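Long-range contacts in gene 2 protein (Enterobacteria phage Sf6, PDB 5C12), which is the large terminase subunit of a phage DNA-packaging machine, represented here by its nuclease domain, which binds magnesium and probably cuts DNA by a two-metal-ion mechanism: residues A[32-41]-A[195-204]; A[60-71]-A[249-260]. The protein carries 1 engineered substitution. All coordinates share one frame; numbering follows the deposited sequence.

Interaction 1: residues A[32-41]-A[195-204]; sequences ATDAHKKLGW and PDDMLSFDKE
Trp41 lays one face of its indole over Pro195, whose CB sits 3.8 Å from the centroid of the Trp41 six-membered ring in a CH-pi contact, while His36 CB backs the opposite face toward its rim. This is the tight end: Met198 CE comes within 3.5 Å of Trp41 NE1, a nitrogen buried without a polar partner. Next to it, Ser200 OG, turned anti to the backbone N (chi1 -177°), meets His36 ND1 at the ring edge, 2.7 Å away and nearly straight. The backbones then join in a single bridge, with Phe201 N 2.9 Å from Ala32 O and Asp34 N 2.8 Å from Phe201 O. Ala32 O also accepts Ala35 N, from the other face of its plane, within a type II turn. Toward solvent the contact becomes watery. Asp34 OD1 takes Lys203 N at 3.1 Å from above the carboxylate plane and lies 4.3 Å from Asp202 OD1; a water that donates to both oxygens, and accepts from Lys37 NZ and Glu204 N, probably eases the repulsion. A second water joins His36 NE2 to Asp202 OD2. Around this corner, Phe201 packs edge-to-face on Phe215 of helix 208-218, Met198 and Ala35 touch Thr183 of helix 168-189, and Ser200 and Asp202 pair with Val71, placing strand 200-201 beside strand 70-77 at the margin of the mixed sheet.

Interaction 2: residues A[60-71]-A[249-260]; sequences AKGYASRHGSVV and NLADALMMCMHC. With MG (magnesium ion), chain C.
Arg66 offers the edges of its guanidinium, not a face, to its oxygen partners. NE and NH2 both point at Cys257 O, at 2.8 Å from NE and 2.9 Å from NH2, with that oxygen almost exactly in the guanidinium plane; on the far edge NH1 donates to Gly68 O of the adjacent turn. The single carbonyl thus receives NE from above its own plane and NH2 within it, and with Gly68 these bonds fix the rotation of the group. The Arg66 chain, extended from CG to NE, passes Met258 at a slant, and the doubly bent Met258 side chain puts its CE 3.8 Å from Arg66 NE. The other flat group, the Asn249 amide, works through water: one water donates to Ala60 O and accepts from ND2, and a magnesium-bound water donates to OD1. Asn249 is thereby a second-shell partner of the ion here, although it has been seen to bind manganese. Asp252 OD2 coordinates the magnesium directly at 2.2 Å, as does Asp52. Between these ends strand 61-67 and helix 249-256 run in roughly the same direction, 36° apart, with a closest axis approach of 6.4 Å. Such closeness rests on small residues: Gly62 has no side chain, and Ala64 CB nestles 3.6 Å from Leu254 N and near Ala253 and Cys257. The helix covers one face of the sheet and helix 82-95 receives Tyr63 on the other, while strand 61-67 lies between strands 47-52 and 70-77, and helix 168-189 flanks Ala251 and Met255.

Overall arrangement
The two contacts, their centres 15 Å apart, share one mixed sheet. Interaction 2 packs helix 249-256 against an inner strand, its centre about 4 Å from that of the chain, whereas the centre of interaction 1, at the sheet margin, lies about 16 Å away. They meet directly: Ser200 O lies 2.8 Å from Val71 N, and Pro195 O lies 2.8 Å from Ser69 OG, both probable hydrogen bonds. Arg179 of helix 168-189 adds a link, bonding to Met198 O and touching Arg66. Metal binding belongs to interaction 2 alone; the Asn249 side chain is also about 6 Å from a second magnesium. Acidic metal ligands on such a sheet fit the RNase H-like fold of terminase nucleases.

Interaction 1: residues A[32-41]-A[195-204]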
loop_
_atom_site.group_PDB
_atom_site.type_symbol
_atom_site.label_atom_id
_atom_site.label_comp_id
_atom_site.label_asym_id
_atom_site.label_seq_id
_atom_site.Cartn_x
_atom_site.Cartn_y
_atom_site.Cartn_z
ATOM N N ALA A 32 8.508 11.580 6.399
ATOM C CA ALA A 32 7.084 11.475 6.160
ATOM C C ALA A 32 6.268 11.287 7.421
ATOM O O ALA A 32 5.049 11.463 7.400
ATOM C CB ALA A 32 6.802 10.336 5.205
ATOM N N THR A 33 6.916 10.899 8.506
ATOM C CA THR A 33 6.230 10.765 9.787
ATOM C C THR A 33 5.774 12.147 10.237
ATOM O O THR A 33 6.590 13.059 10.369
ATOM C CB THR A 33 7.148 10.112 10.827
ATOM O OG1 THR A 33 7.537 8.810 10.351
ATOM C CG2 THR A 33 6.431 9.965 12.159
ATOM N N ASP A 34 4.457 12.300 10.385
ATOM C CA ASP A 34 3.850 13.573 10.766
ATOM C C ASP A 34 4.213 14.712 9.806
ATOM O O ASP A 34 4.232 15.885 10.194
ATOM C CB ASP A 34 4.217 13.931 12.222
ATOM C CG ASP A 34 3.479 13.093 13.245
ATOM O OD1 ASP A 34 2.402 12.521 12.930
ATOM O OD2 ASP A 34 3.974 13.022 14.398
ATOM N N ALA A 35 4.462 14.389 8.537
ATOM C CA ALA A 35 4.771 15.427 7.564
ATOM C C ALA A 35 3.645 16.450 7.454
ATOM O O ALA A 35 3.903 17.627 7.230
ATOM C CB ALA A 35 5.068 14.837 6.184
ATOM N N HIS A 36 2.399 15.995 7.547
ATOM C CA HIS A 36 1.278 16.925 7.456
ATOM C C HIS A 36 1.292 17.945 8.603
ATOM O O HIS A 36 0.921 19.103 8.410
ATOM C CB HIS A 36 -0.074 16.199 7.360
ATOM C CG HIS A 36 -0.507 15.504 8.614
ATOM N ND1 HIS A 36 0.109 14.369 9.098
ATOM C CD2 HIS A 36 -1.536 15.760 9.460
ATOM C CE1 HIS A 36 -0.498 13.977 10.204
ATOM N NE2 HIS A 36 -1.496 14.807 10.447
ATOM N N LYS A 37 1.771 17.530 9.773
ATOM C CA LYS A 37 1.920 18.452 10.888
ATOM C C LYS A 37 3.106 19.368 10.684
ATOM O O LYS A 37 3.023 20.563 10.973
ATOM C CB LYS A 37 2.055 17.672 12.194
ATOM C CG LYS A 37 0.822 16.868 12.530
ATOM C CD LYS A 37 0.951 16.144 13.849
ATOM C CE LYS A 37 -0.385 15.557 14.274
ATOM N NZ LYS A 37 -0.297 14.885 15.597
ATOM N N LYS A 38 4.214 18.814 10.199
ATOM C CA LYS A 38 5.435 19.587 9.978
ATOM C C LYS A 38 5.228 20.681 8.935
ATOM O O LYS A 38 5.783 21.778 9.040
ATOM C CB LYS A 38 6.567 18.667 9.520
ATOM C CG LYS A 38 7.016 17.646 10.566
ATOM C CD LYS A 38 7.909 16.601 9.927
ATOM C CE LYS A 38 8.318 15.528 10.921
ATOM N NZ LYS A 38 9.039 14.431 10.241
ATOM N N LEU A 39 4.427 20.378 7.928
ATOM C CA LEU A 39 4.257 21.267 6.793
ATOM C C LEU A 39 2.944 22.042 6.828
ATOM O O LEU A 39 2.734 22.928 6.012
ATOM C CB LEU A 39 4.351 20.477 5.495
ATOM C CG LEU A 39 5.695 19.798 5.230
ATOM C CD1 LEU A 39 5.607 18.886 4.009
ATOM C CD2 LEU A 39 6.785 20.837 5.054
ATOM N N GLY A 40 2.057 21.698 7.751
ATOM C CA GLY A 40 0.851 22.475 7.952
ATOM C C GLY A 40 -0.278 22.197 6.972
ATOM O O GLY A 40 -0.901 23.130 6.460
ATOM N N TRP A 41 -0.564 20.931 6.724
ATOM C CA TRP A 41 -1.770 20.599 5.965
ATOM C C TRP A 41 -2.549 19.465 6.606
ATOM O O TRP A 41 -2.064 18.800 7.517
ATOM C CB TRP A 41 -1.458 20.305 4.499
ATOM C CG TRP A 41 -0.363 19.350 4.254
ATOM C CD1 TRP A 41 0.973 19.634 4.132
ATOM C CD2 TRP A 41 -0.490 17.948 4.080
ATOM N NE1 TRP A 41 1.679 18.480 3.896
ATOM C CE2 TRP A 41 0.797 17.434 3.847
ATOM C CE3 TRP A 41 -1.576 17.069 4.075
ATOM C CZ2 TRP A 41 1.027 16.078 3.629
ATOM C CZ3 TRP A 41 -1.333 15.736 3.857
ATOM C CH2 TRP A 41 -0.047 15.254 3.642
ATOM N N PRO A 195 0.282 18.595 -1.424
ATOM C CA PRO A 195 -0.002 17.520 -0.459
ATOM C C PRO A 195 -0.657 16.310 -1.100
ATOM O O PRO A 195 -0.482 15.161 -0.659
ATOM C CB PRO A 195 -0.965 18.184 0.531
ATOM C CG PRO A 195 -0.637 19.625 0.459
ATOM C CD PRO A 195 -0.238 19.893 -0.969
ATOM N N ASP A 196 -1.395 16.544 -2.179
ATOM C CA ASP A 196 -2.043 15.439 -2.880
ATOM C C ASP A 196 -1.062 14.435 -3.494
ATOM O O ASP A 196 -1.403 13.273 -3.757
ATOM C CB ASP A 196 -2.992 15.975 -3.953
ATOM C CG ASP A 196 -4.312 16.451 -3.378
ATOM O OD1 ASP A 196 -4.438 16.583 -2.142
ATOM O OD2 ASP A 196 -5.219 16.738 -4.183
ATOM N N ASP A 197 0.171 14.870 -3.692
ATOM C CA ASP A 197 1.227 14.043 -4.250
ATOM C C ASP A 197 2.191 13.512 -3.154
ATOM O O ASP A 197 3.158 12.834 -3.462
ATOM C CB ASP A 197 2.018 14.861 -5.270
ATOM C CG ASP A 197 1.164 15.329 -6.439
ATOM O OD1 ASP A 197 0.258 14.559 -6.810
ATOM O OD2 ASP A 197 1.411 16.437 -6.969
ATOM N N MET A 198 1.907 13.834 -1.904
ATOM C CA MET A 198 2.760 13.420 -0.780
ATOM C C MET A 198 2.112 12.272 -0.005
ATOM O O MET A 198 1.032 11.792 -0.376
ATOM C CB MET A 198 3.002 14.607 0.145
ATOM C CG MET A 198 3.922 15.646 -0.479
ATOM S SD MET A 198 4.618 16.885 0.636
ATOM C CE MET A 198 3.259 18.011 0.829
ATOM N N LEU A 199 2.754 11.828 1.077
ATOM C CA LEU A 199 2.168 10.845 1.974
ATOM C C LEU A 199 2.729 11.114 3.358
ATOM O O LEU A 199 3.942 11.234 3.523
ATOM C CB LEU A 199 2.493 9.420 1.545
ATOM C CG LEU A 199 1.579 8.409 2.242
ATOM C CD1 LEU A 199 0.144 8.518 1.749
ATOM C CD2 LEU A 199 2.132 6.997 2.046
ATOM N N SER A 200 1.839 11.309 4.316
ATOM C CA SER A 200 2.179 11.509 5.713
ATOM C C SER A 200 1.738 10.329 6.548
ATOM O O SER A 200 0.648 9.785 6.354
ATOM C CB SER A 200 1.518 12.780 6.233
ATOM O OG SER A 200 1.890 13.031 7.585
ATOM N N PHE A 201 2.565 9.920 7.508
ATOM C CA PHE A 201 2.129 8.954 8.499
ATOM C C PHE A 201 1.670 9.645 9.784
ATOM O O PHE A 201 2.434 10.321 10.437
ATOM C CB PHE A 201 3.238 7.943 8.810
ATOM C CG PHE A 201 3.695 7.184 7.604
ATOM C CD1 PHE A 201 2.941 6.133 7.121
ATOM C CD2 PHE A 201 4.873 7.531 6.958
ATOM C CE1 PHE A 201 3.347 5.450 5.983
ATOM C CE2 PHE A 201 5.273 6.862 5.830
ATOM C CZ PHE A 201 4.519 5.807 5.351
ATOM N N ASP A 202 0.410 9.500 10.136
ATOM C CA ASP A 202 -0.084 10.065 11.389
ATOM C C ASP A 202 0.379 9.176 12.541
ATOM O O ASP A 202 -0.259 8.175 12.866
ATOM C CB ASP A 202 -1.596 10.186 11.330
ATOM C CG ASP A 202 -2.175 10.938 12.511
ATOM O OD1 ASP A 202 -1.569 10.934 13.599
ATOM O OD2 ASP A 202 -3.264 11.514 12.347
ATOM N N LYS A 203 1.505 9.537 13.145
ATOM C CA LYS A 203 2.147 8.674 14.111
ATOM C C LYS A 203 1.262 8.425 15.335
ATOM O O LYS A 203 1.192 7.300 15.825
ATOM C CB LYS A 203 3.503 9.253 14.547
ATOM C CG LYS A 203 4.247 8.371 15.564
ATOM C CD LYS A 203 5.647 8.881 15.853
ATOM C CE LYS A 203 6.388 7.924 16.778
ATOM N NZ LYS A 203 7.781 8.366 17.050
ATOM N N GLU A 204 0.569 9.453 15.814
ATOM C CA GLU A 204 -0.291 9.284 16.978
ATOM C C GLU A 204 -1.438 8.324 16.682
ATOM O O GLU A 204 -1.785 7.502 17.517
ATOM C CB GLU A 204 -0.860 10.621 17.437
ATOM C CG GLU A 204 -1.620 10.525 18.751
ATOM C CD GLU A 204 -2.121 11.871 19.239
ATOM O OE1 GLU A 204 -1.347 12.849 19.176
ATOM O OE2 GLU A 204 -3.291 11.948 19.677
HETATM O O HOH W 1 0.543 12.255 14.654
HETATM O O HOH W 2 -3.176 14.310 12.765
HETATM O O HOH W 3 -2.691 14.095 16.662
#

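Interaction 2: residues A[60-71]-A[249-260]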
loop_
_atom_site.group_PDB
_atom_site.type_symbol
_atom_site.label_atom_id
_atom_site.label_comp_id
_atom_site.label_asym_id
_atom_site.label_seq_id
_atom_site.Cartn_x
_atom_site.Cartn_y
_atom_site.Cartn_z
ATOM N N ALA A 60 0.463 -14.178 9.275
ATOM C CA ALA A 60 0.194 -12.781 9.633
ATOM C C ALA A 60 -0.360 -11.967 8.473
ATOM O O ALA A 60 0.160 -12.013 7.360
ATOM C CB ALA A 60 1.431 -12.123 10.162
ATOM N N LYS A 61 -1.402 -11.195 8.756
ATOM C CA LYS A 61 -2.088 -10.436 7.734
ATOM C C LYS A 61 -1.891 -8.934 7.904
ATOM O O LYS A 61 -1.495 -8.467 8.969
ATOM C CB LYS A 61 -3.572 -10.756 7.783
ATOM C CG LYS A 61 -3.855 -12.240 7.516
ATOM C CD LYS A 61 -5.216 -12.688 7.950
ATOM C CE LYS A 61 -5.462 -14.099 7.473
ATOM N NZ LYS A 61 -4.442 -15.053 7.978
ATOM N N GLY A 62 -2.197 -8.175 6.865
ATOM C CA GLY A 62 -1.988 -6.743 6.913
ATOM C C GLY A 62 -3.218 -5.939 6.568
ATOM O O GLY A 62 -4.080 -6.393 5.784
ATOM N N TYR A 63 -3.315 -4.761 7.162
ATOM C CA TYR A 63 -4.322 -3.770 6.838
ATOM C C TYR A 63 -3.714 -2.388 6.895
ATOM O O TYR A 63 -2.892 -2.102 7.751
ATOM C CB TYR A 63 -5.475 -3.861 7.823
ATOM C CG TYR A 63 -6.514 -2.773 7.713
ATOM C CD1 TYR A 63 -6.344 -1.554 8.325
ATOM C CD2 TYR A 63 -7.669 -2.965 6.984
ATOM C CE1 TYR A 63 -7.291 -0.560 8.229
ATOM C CE2 TYR A 63 -8.610 -1.990 6.884
ATOM C CZ TYR A 63 -8.430 -0.789 7.493
ATOM O OH TYR A 63 -9.424 0.169 7.404
ATOM N N ALA A 64 -4.139 -1.532 5.990
ATOM C CA ALA A 64 -3.701 -0.143 5.989
ATOM C C ALA A 64 -4.857 0.733 5.589
ATOM O O ALA A 64 -5.704 0.308 4.808
ATOM C CB ALA A 64 -2.540 0.051 5.045
ATOM N N SER A 65 -4.919 1.947 6.122
ATOM C CA SER A 65 -5.934 2.886 5.696
ATOM C C SER A 65 -5.374 4.289 5.672
ATOM O O SER A 65 -4.556 4.652 6.523
ATOM C CB SER A 65 -7.137 2.835 6.632
ATOM O OG SER A 65 -8.183 3.650 6.150
ATOM N N ARG A 66 -5.831 5.076 4.705
ATOM C CA ARG A 66 -5.475 6.485 4.644
ATOM C C ARG A 66 -6.693 7.328 4.357
ATOM O O ARG A 66 -7.659 6.868 3.723
ATOM C CB ARG A 66 -4.431 6.703 3.554
ATOM C CG ARG A 66 -4.900 6.456 2.132
ATOM C CD ARG A 66 -3.767 6.544 1.131
ATOM N NE ARG A 66 -4.170 6.188 -0.233
ATOM C CZ ARG A 66 -4.509 7.041 -1.188
ATOM N NH1 ARG A 66 -4.526 8.356 -0.980
ATOM N NH2 ARG A 66 -4.805 6.581 -2.392
ATOM N N HIS A 67 -6.635 8.574 4.784
ATOM C CA HIS A 67 -7.601 9.589 4.435
ATOM C C HIS A 67 -6.825 10.536 3.546
ATOM O O HIS A 67 -5.935 11.240 4.016
ATOM C CB HIS A 67 -8.124 10.287 5.692
ATOM C CG HIS A 67 -9.054 11.423 5.411
ATOM N ND1 HIS A 67 -9.484 12.294 6.394
ATOM C CD2 HIS A 67 -9.630 11.842 4.260
ATOM C CE1 HIS A 67 -10.283 13.199 5.860
ATOM N NE2 HIS A 67 -10.396 12.942 4.570
ATOM N N GLY A 68 -7.121 10.551 2.247
ATOM C CA GLY A 68 -6.285 11.296 1.332
ATOM C C GLY A 68 -4.834 10.895 1.486
ATOM O O GLY A 68 -4.472 9.729 1.468
ATOM N N SER A 69 -3.972 11.897 1.672
ATOM C CA SER A 69 -2.551 11.658 1.745
ATOM C C SER A 69 -2.042 11.399 3.168
ATOM O O SER A 69 -0.836 11.428 3.389
ATOM C CB SER A 69 -1.802 12.859 1.137
ATOM O OG SER A 69 -2.161 12.993 -0.249
ATOM N N VAL A 70 -2.937 11.174 4.123
ATOM C CA VAL A 70 -2.508 10.916 5.509
ATOM C C VAL A 70 -2.877 9.495 5.905
ATOM O O VAL A 70 -4.056 9.154 5.957
ATOM C CB VAL A 70 -3.129 11.908 6.505
ATOM C CG1 VAL A 70 -2.615 11.612 7.921
ATOM C CG2 VAL A 70 -2.774 13.345 6.118
ATOM N N VAL A 71 -1.872 8.659 6.146
ATOM C CA VAL A 71 -2.067 7.284 6.628
ATOM C C VAL A 71 -2.494 7.298 8.110
ATOM O O VAL A 71 -1.839 7.924 8.942
ATOM C CB VAL A 71 -0.785 6.444 6.434
ATOM C CG1 VAL A 71 -0.984 4.996 6.912
ATOM C CG2 VAL A 71 -0.339 6.444 4.972
ATOM N N ASN A 249 3.501 -8.020 4.684
ATOM C CA ASN A 249 2.068 -7.808 4.525
ATOM C C ASN A 249 1.598 -6.406 4.861
ATOM O O ASN A 249 0.616 -5.929 4.289
ATOM C CB ASN A 249 1.278 -8.783 5.368
ATOM C CG ASN A 249 1.846 -10.171 5.331
ATOM O OD1 ASN A 249 1.620 -10.893 4.387
ATOM N ND2 ASN A 249 2.592 -10.552 6.369
ATOM N N LEU A 250 2.269 -5.735 5.805
ATOM C CA LEU A 250 1.902 -4.360 6.123
ATOM C C LEU A 250 2.268 -3.438 4.954
ATOM O O LEU A 250 1.476 -2.573 4.555
ATOM C CB LEU A 250 2.598 -3.873 7.398
ATOM C CG LEU A 250 2.400 -4.684 8.660
ATOM C CD1 LEU A 250 3.294 -4.110 9.739
ATOM C CD2 LEU A 250 0.938 -4.655 9.059
ATOM N N ALA A 251 3.483 -3.617 4.418
ATOM C CA ALA A 251 3.923 -2.860 3.242
ATOM C C ALA A 251 2.993 -3.070 2.062
ATOM O O ALA A 251 2.627 -2.123 1.385
ATOM C CB ALA A 251 5.360 -3.247 2.846
ATOM N N ASP A 252 2.595 -4.323 1.838
ATOM C CA ASP A 252 1.727 -4.624 0.694
ATOM C C ASP A 252 0.352 -3.980 0.859
ATOM O O ASP A 252 -0.254 -3.511 -0.102
ATOM C CB ASP A 252 1.555 -6.141 0.540
ATOM C CG ASP A 252 2.769 -6.832 -0.067
ATOM O OD1 ASP A 252 3.756 -6.177 -0.481
ATOM O OD2 ASP A 252 2.730 -8.075 -0.118
ATOM N N ALA A 253 -0.168 -4.003 2.076
ATOM C CA ALA A 253 -1.455 -3.393 2.388
ATOM C C ALA A 253 -1.405 -1.890 2.097
ATOM O O ALA A 253 -2.287 -1.316 1.452
ATOM C CB ALA A 253 -1.825 -3.670 3.835
ATOM N N LEU A 254 -0.313 -1.241 2.507
ATOM C CA LEU A 254 -0.165 0.182 2.261
ATOM C C LEU A 254 -0.059 0.458 0.753
ATOM O O LEU A 254 -0.661 1.395 0.238
ATOM C CB LEU A 254 1.029 0.740 3.048
ATOM C CG LEU A 254 1.289 2.223 2.782
ATOM C CD1 LEU A 254 0.146 3.084 3.248
ATOM C CD2 LEU A 254 2.593 2.629 3.444
ATOM N N MET A 255 0.727 -0.355 0.065
ATOM C CA MET A 255 0.908 -0.225 -1.367
ATOM C C MET A 255 -0.435 -0.292 -2.093
ATOM O O MET A 255 -0.724 0.516 -3.009
ATOM C CB MET A 255 1.864 -1.320 -1.860
ATOM C CG MET A 255 1.983 -1.380 -3.393
ATOM S SD MET A 255 0.745 -2.376 -4.231
ATOM C CE MET A 255 1.303 -3.972 -3.720
ATOM N N MET A 256 -1.268 -1.263 -1.730
ATOM C CA MET A 256 -2.546 -1.405 -2.418
ATOM C C MET A 256 -3.454 -0.200 -2.234
ATOM O O MET A 256 -4.228 0.160 -3.114
ATOM C CB MET A 256 -3.238 -2.715 -2.011
ATOM C CG MET A 256 -2.496 -3.923 -2.531
ATOM S SD MET A 256 -3.314 -5.503 -2.152
ATOM C CE MET A 256 -2.964 -5.631 -0.404
ATOM N N CYS A 257 -3.360 0.425 -1.075
ATOM C CA CYS A 257 -4.065 1.669 -0.782
ATOM C C CYS A 257 -3.746 2.829 -1.702
ATOM O O CYS A 257 -4.466 3.818 -1.709
ATOM C CB CYS A 257 -3.707 2.147 0.619
ATOM S SG CYS A 257 -4.623 1.302 1.814
ATOM N N MET A 258 -2.629 2.743 -2.421
ATOM C CA MET A 258 -2.244 3.779 -3.353
ATOM C C MET A 258 -3.139 3.828 -4.545
ATOM O O MET A 258 -3.180 4.825 -5.229
ATOM C CB MET A 258 -0.799 3.577 -3.840
ATOM C CG MET A 258 0.232 3.580 -2.717
ATOM S SD MET A 258 0.412 5.217 -1.955
ATOM C CE MET A 258 -0.590 5.056 -0.491
ATOM N N HIS A 259 -3.891 2.748 -4.786
ATOM C CA HIS A 259 -4.767 2.735 -5.929
ATOM C C HIS A 259 -6.133 3.113 -5.412
ATOM O O HIS A 259 -6.692 2.391 -4.579
ATOM C CB HIS A 259 -4.775 1.348 -6.553
ATOM C CG HIS A 259 -5.673 1.225 -7.736
ATOM N ND1 HIS A 259 -5.834 2.231 -8.663
ATOM C CD2 HIS A 259 -6.470 0.208 -8.138
ATOM C CE1 HIS A 259 -6.687 1.838 -9.589
ATOM N NE2 HIS A 259 -7.086 0.614 -9.295
ATOM N N CYS A 260 -6.642 4.266 -5.844
ATOM C CA CYS A 260 -8.024 4.628 -5.547
ATOM C C CYS A 260 -8.899 4.295 -6.756
ATOM O O CYS A 260 -8.859 4.985 -7.769
ATOM C CB CYS A 260 -8.156 6.106 -5.179
ATOM S SG CYS A 260 -9.749 6.488 -4.413
HETATM MG MG MG C . 1.456 -9.760 0.465
HETATM O O HOH W 4 2.279 -13.417 6.710
HETATM O O HOH W 5 2.603 -10.271 2.121
HETATM O O HOH W 6 0.395 -9.095 -1.305
HETATM O O HOH W 7 0.466 -11.377 0.569
HETATM O O HOH W 8 2.700 -10.866 -0.761
#